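Local coordinates for DNA-binding protein (Silicibacter pomeroyi, PDB 3EUS) that probably binds DNA through a compact all-helical helix-turn-helix domain of the Cro/C1 (XRE) type, at residues R20-D25 / A64-L69; A45-R50 / A60-A65. All coordinates share one frame; numbering follows the deposited sequence.

Interaction 1 (R20-D25 / A64-L69)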
loop_
_atom_site.group_PDB
_atom_site.type_symbol
_atom_site.label_atom_id
_atom_site.label_comp_id
_atom_site.label_asym_id
_atom_site.label_seq_id
_atom_site.Cartn_x
_atom_site.Cartn_y
_atom_site.Cartn_z
ATOM N N ARG A 20 -13.208 -0.898 0.533
ATOM C CA ARG A 20 -14.601 -0.946 0.974
ATOM C C ARG A 20 -15.148 -2.361 0.842
ATOM O O ARG A 20 -15.877 -2.830 1.716
ATOM C CB ARG A 20 -15.489 0.065 0.183
ATOM C CG ARG A 20 -16.965 -0.038 0.491
ATOM C CD ARG A 20 -17.855 0.959 -0.349
ATOM N NE ARG A 20 -17.411 1.071 -1.749
ATOM C CZ ARG A 20 -16.710 2.115 -2.232
ATOM N NH1 ARG A 20 -16.460 3.197 -1.466
ATOM N NH2 ARG A 20 -16.347 2.140 -3.517
ATOM N N GLN A 21 -14.877 -3.027 -0.279
ATOM C CA GLN A 21 -15.451 -4.349 -0.492
ATOM C C GLN A 21 -14.870 -5.378 0.501
ATOM O O GLN A 21 -15.616 -6.240 0.998
ATOM C CB GLN A 21 -15.281 -4.791 -1.959
ATOM C CG GLN A 21 -16.482 -5.602 -2.562
ATOM C CD GLN A 21 -17.869 -5.022 -2.296
ATOM O OE1 GLN A 21 -18.220 -3.906 -2.750
ATOM N NE2 GLN A 21 -18.687 -5.785 -1.560
ATOM N N ALA A 22 -13.580 -5.240 0.855
ATOM C CA ALA A 22 -13.020 -6.058 1.930
ATOM C C ALA A 22 -13.816 -5.886 3.232
ATOM O O ALA A 22 -14.128 -6.865 3.928
ATOM C CB ALA A 22 -11.479 -5.795 2.132
ATOM N N ARG A 23 -14.146 -4.647 3.585
ATOM C CA ARG A 23 -14.858 -4.388 4.813
ATOM C C ARG A 23 -16.245 -4.987 4.767
ATOM O O ARG A 23 -16.672 -5.617 5.713
ATOM C CB ARG A 23 -14.984 -2.889 5.064
ATOM C CG ARG A 23 -15.845 -2.493 6.243
ATOM C CD ARG A 23 -15.848 -1.041 6.464
ATOM N NE ARG A 23 -16.419 -0.313 5.320
ATOM C CZ ARG A 23 -17.729 -0.251 5.010
ATOM N NH1 ARG A 23 -18.655 -0.870 5.722
ATOM N NH2 ARG A 23 -18.107 0.445 3.956
ATOM N N LEU A 24 -16.953 -4.707 3.677
ATOM C CA LEU A 24 -18.323 -5.174 3.480
ATOM C C LEU A 24 -18.324 -6.691 3.413
ATOM O O LEU A 24 -19.235 -7.311 3.985
ATOM C CB LEU A 24 -18.915 -4.620 2.178
ATOM C CG LEU A 24 -19.240 -3.121 2.134
ATOM C CD1 LEU A 24 -19.639 -2.671 0.730
ATOM C CD2 LEU A 24 -20.305 -2.768 3.146
ATOM N N ASP A 25 -17.321 -7.282 2.742
ATOM C CA ASP A 25 -17.183 -8.770 2.715
ATOM C C ASP A 25 -16.959 -9.425 4.092
ATOM O O ASP A 25 -17.361 -10.577 4.286
ATOM C CB ASP A 25 -16.073 -9.233 1.775
ATOM C CG ASP A 25 -16.405 -9.012 0.281
ATOM O OD1 ASP A 25 -17.561 -8.659 -0.020
ATOM O OD2 ASP A 25 -15.469 -9.159 -0.568
ATOM N N ALA A 64 -5.825 -6.883 7.129
ATOM C CA ALA A 64 -5.838 -7.867 8.195
ATOM C C ALA A 64 -7.073 -7.798 9.059
ATOM O O ALA A 64 -7.599 -8.853 9.464
ATOM C CB ALA A 64 -4.560 -7.702 9.135
ATOM N N ALA A 65 -7.525 -6.603 9.361
ATOM C CA ALA A 65 -8.757 -6.418 10.171
ATOM C C ALA A 65 -9.998 -6.891 9.425
ATOM O O ALA A 65 -10.986 -7.249 10.056
ATOM C CB ALA A 65 -8.933 -4.935 10.618
ATOM N N CYS A 66 -9.923 -6.914 8.100
ATOM C CA CYS A 66 -11.013 -7.406 7.248
ATOM C C CYS A 66 -10.801 -8.841 6.867
ATOM O O CYS A 66 -11.561 -9.347 6.070
ATOM C CB CYS A 66 -11.115 -6.577 5.978
ATOM S SG CYS A 66 -11.596 -4.802 6.215
ATOM N N GLU A 67 -9.808 -9.506 7.447
ATOM C CA GLU A 67 -9.476 -10.912 7.112
ATOM C C GLU A 67 -9.339 -11.064 5.593
ATOM O O GLU A 67 -9.939 -11.932 4.969
ATOM C CB GLU A 67 -10.539 -11.864 7.685
ATOM C CG GLU A 67 -10.855 -11.542 9.116
ATOM C CD GLU A 67 -11.782 -12.570 9.705
ATOM O OE1 GLU A 67 -13.004 -12.550 9.394
ATOM O OE2 GLU A 67 -11.271 -13.428 10.442
ATOM N N GLY A 68 -8.581 -10.165 4.990
ATOM C CA GLY A 68 -8.440 -10.171 3.545
ATOM C C GLY A 68 -7.004 -10.103 3.137
ATOM O O GLY A 68 -6.699 -9.640 2.035
ATOM N N LEU A 69 -6.122 -10.676 3.944
ATOM C CA LEU A 69 -4.695 -10.684 3.570
ATOM C C LEU A 69 -4.532 -11.607 2.336
ATOM O O LEU A 69 -3.688 -11.350 1.492
ATOM C CB LEU A 69 -3.798 -11.120 4.718
ATOM C CG LEU A 69 -3.659 -10.110 5.856
ATOM C CD1 LEU A 69 -2.948 -10.818 7.039
ATOM C CD2 LEU A 69 -2.940 -8.877 5.328
HETATM O O HOH W 1 -12.869 -9.119 3.617
#

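Interaction 2 (A45-R50 / A60-A65)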
loop_
_atom_site.group_PDB
_atom_site.type_symbol
_atom_site.label_atom_id
_atom_site.label_comp_id
_atom_site.label_asym_id
_atom_site.label_seq_id
_atom_site.Cartn_x
_atom_site.Cartn_y
_atom_site.Cartn_z
ATOM N N ALA A 45 -14.476 6.170 6.804
ATOM C CA ALA A 45 -15.289 6.903 5.803
ATOM C C ALA A 45 -14.400 7.716 4.860
ATOM O O ALA A 45 -14.600 7.707 3.625
ATOM C CB ALA A 45 -16.317 7.827 6.476
ATOM N N LYS A 46 -13.435 8.419 5.423
ATOM C CA LYS A 46 -12.576 9.273 4.633
ATOM C C LYS A 46 -11.681 8.497 3.691
ATOM O O LYS A 46 -11.516 8.881 2.519
ATOM C CB LYS A 46 -11.751 10.214 5.495
ATOM C CG LYS A 46 -12.568 11.367 6.032
ATOM C CD LYS A 46 -11.767 12.202 7.037
ATOM C CE LYS A 46 -12.499 13.489 7.394
ATOM N NZ LYS A 46 -11.611 14.485 8.015
ATOM N N VAL A 47 -11.097 7.397 4.161
ATOM C CA VAL A 47 -10.294 6.598 3.264
ATOM C C VAL A 47 -11.120 6.075 2.073
ATOM O O VAL A 47 -10.658 6.084 0.923
ATOM C CB VAL A 47 -9.617 5.440 4.055
ATOM C CG1 VAL A 47 -9.114 4.336 3.121
ATOM C CG2 VAL A 47 -8.477 6.012 4.973
ATOM N N GLU A 48 -12.297 5.547 2.354
ATOM C CA GLU A 48 -13.161 4.971 1.318
ATOM C C GLU A 48 -13.667 5.940 0.240
ATOM O O GLU A 48 -13.916 5.530 -0.917
ATOM C CB GLU A 48 -14.330 4.244 1.984
ATOM C CG GLU A 48 -13.797 3.013 2.804
ATOM C CD GLU A 48 -14.911 2.128 3.321
ATOM O OE1 GLU A 48 -16.056 2.577 3.269
ATOM O OE2 GLU A 48 -14.669 0.981 3.769
ATOM N N THR A 49 -13.838 7.198 0.617
ATOM C CA THR A 49 -14.330 8.222 -0.277
ATOM C C THR A 49 -13.209 9.150 -0.766
ATOM O O THR A 49 -13.479 10.241 -1.273
ATOM C CB THR A 49 -15.450 8.985 0.414
ATOM O OG1 THR A 49 -14.971 9.611 1.605
ATOM C CG2 THR A 49 -16.550 8.014 0.785
ATOM N N ARG A 50 -11.958 8.709 -0.599
ATOM C CA ARG A 50 -10.787 9.323 -1.207
ATOM C C ARG A 50 -10.566 10.725 -0.604
ATOM O O ARG A 50 -10.197 11.688 -1.290
ATOM C CB ARG A 50 -10.968 9.350 -2.738
ATOM C CG ARG A 50 -11.086 7.918 -3.308
ATOM C CD ARG A 50 -11.544 7.802 -4.724
ATOM N NE ARG A 50 -12.805 8.440 -4.972
ATOM C CZ ARG A 50 -12.965 9.626 -5.530
ATOM N NH1 ARG A 50 -11.911 10.288 -6.016
ATOM N NH2 ARG A 50 -14.181 10.127 -5.636
ATOM N N ALA A 60 -1.960 -2.651 5.237
ATOM C CA ALA A 60 -1.761 -3.957 5.847
ATOM C C ALA A 60 -2.721 -4.148 7.011
ATOM O O ALA A 60 -3.356 -5.210 7.136
ATOM C CB ALA A 60 -0.224 -4.129 6.280
ATOM N N LYS A 61 -2.820 -3.156 7.904
ATOM C CA LYS A 61 -3.652 -3.326 9.068
ATOM C C LYS A 61 -5.151 -3.425 8.695
ATOM O O LYS A 61 -5.911 -4.183 9.291
ATOM C CB LYS A 61 -3.410 -2.182 10.045
ATOM C CG LYS A 61 -1.982 -2.225 10.750
ATOM C CD LYS A 61 -1.758 -0.938 11.520
ATOM C CE LYS A 61 -0.407 -0.921 12.295
ATOM N NZ LYS A 61 -0.201 0.294 13.170
ATOM N N TRP A 62 -5.559 -2.611 7.764
ATOM C CA TRP A 62 -6.987 -2.583 7.265
ATOM C C TRP A 62 -7.313 -3.967 6.695
ATOM O O TRP A 62 -8.334 -4.569 7.007
ATOM C CB TRP A 62 -7.099 -1.548 6.150
ATOM C CG TRP A 62 -8.472 -1.301 5.554
ATOM C CD1 TRP A 62 -9.198 -2.150 4.769
ATOM C CD2 TRP A 62 -9.177 -0.064 5.556
ATOM N NE1 TRP A 62 -10.350 -1.531 4.329
ATOM C CE2 TRP A 62 -10.369 -0.253 4.803
ATOM C CE3 TRP A 62 -8.951 1.172 6.144
ATOM C CZ2 TRP A 62 -11.314 0.752 4.644
ATOM C CZ3 TRP A 62 -9.865 2.170 5.952
ATOM C CH2 TRP A 62 -11.051 1.949 5.202
ATOM N N MET A 63 -6.447 -4.479 5.818
ATOM C CA MET A 63 -6.732 -5.743 5.169
ATOM C C MET A 63 -6.740 -6.893 6.167
ATOM O O MET A 63 -7.572 -7.754 6.085
ATOM C CB MET A 63 -5.763 -5.987 3.989
ATOM C CG MET A 63 -6.004 -4.980 2.830
ATOM S SD MET A 63 -7.668 -4.840 2.114
ATOM C CE MET A 63 -7.954 -6.512 1.511
ATOM N N ALA A 64 -5.825 -6.883 7.129
ATOM C CA ALA A 64 -5.838 -7.867 8.195
ATOM C C ALA A 64 -7.073 -7.798 9.059
ATOM O O ALA A 64 -7.599 -8.853 9.464
ATOM C CB ALA A 64 -4.560 -7.702 9.135
ATOM N N ALA A 65 -7.525 -6.603 9.361
ATOM C CA ALA A 65 -8.757 -6.418 10.171
ATOM C C ALA A 65 -9.998 -6.891 9.425
ATOM O O ALA A 65 -10.986 -7.249 10.056
ATOM C CB ALA A 65 -8.933 -4.935 10.618
#

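Interaction 1 (R20-D25 / A64-L69)
Cys66, just past the end of helix 56-65, points its side chain at the flank of helix 10-25, where Ala22 and Arg23 receive it. Its CB lies 3.9 Å from Ala22 CB and 3.7 Å from Ala22 O, so the methylene rests against the methyl group and the carbonyl of one residue. The next atom, SG, moves on to the following residue: it sits 3.6 Å from Arg23 CA and 4.1 Å from Arg23 CB, touching the backbone and CB rather than the far end of the arginine. This reach follows from a first torsion that sets SG opposite the carbonyl carbon of Cys66 (chi1 -65°). Beside this packing one water joins the backbones, donating to Ala22 O at 2.6 Å and to Cys66 O at 2.8 Å, bridging two carbonyls that cannot bond to each other. Arg23 contributes just its root here; beyond CB its chain takes no part in the contact; it bends at chi3 and carries the guanidinium group to a salt bridge with Glu48 and a hydrogen bond to Leu28 O. The chain can turn sharply after Cys66 because Glu67, with positive phi, closes the helix in a Schellman motif, Glu67 N bonding to Ala64 O and Gly68 N to Met63 O. Leu33 of helix 30-36 packs on both Cys66 and Arg23, so the contact is a buried junction of three helices, while Ala64 and Leu69 beside it pack on Ala80 and Val76 of the second subunit.

Interaction 2 (A45-R50 / A60-A65)
The indole of Trp62 presents its six-membered ring to the end of helix 41-48, with Glu48 at its edge and Val47 meeting it obliquely. Glu48 OE2 lies near the ring plane, 3.5 Å from Trp62 CZ2, and the carboxylate is turned 54° from the indole. The aliphatic part of the same side chain also packs, Glu48 CG standing 3.8 Å from Trp62 CH2. Val47 CG1, set anti to its backbone N (chi1 163°), comes to 3.6 Å from Trp62 CZ3, and CB follows close behind. The two backbones stay well apart, with Val47 CA 10.5 Å from Trp62 CA, and the indole spans the gap. Both polar ends are satisfied by other helices: Trp62 NE1 donates to Leu19 O, while Glu48 pairs with Arg23 and accepts from Gln30 NE2. Replacing Trp62 by an alanine would probably open a gap beside Val47 and the Glu48 CG methylene and leave Leu19 O without this indole donor. Helix 41-48 itself ends in a Schellman motif with Arg50 at C-prime, and Thr49 OG1 adds a 2.8 Å bond to Ala45 O. Further contacts of Trp62 with Leu33, Phe43 and Val44 make it a hub of the hydrophobic core, in keeping with the five-helix, Cro/C1-like helix-turn-helix fold, in which helices 30-36 and 41-48 probably form the helix-turn-helix pair.

How the interactions relate
Both interactions are buried and both use helix 56-65, sharing Ala64 and Ala65, but they reach from it to different partners. The centre of interaction 2 lies about 4 Å from the centre of the chain, that of interaction 1 about 9 Å; the deeper one depends on a long aromatic side chain to span two distant backbones. Interaction 1 lies where the helix ends; there the main chains come close enough for a cysteine, an alanine methyl, the base of Arg23 and one bridging water to make the contact. A salt bridge ties them together, Arg23 NE to Glu48 OE2 at 2.7 Å, linking helix 10-25 to helix 41-48. Ala22 CB also packs on Met63 CE, and both regions adjoin the second subunit.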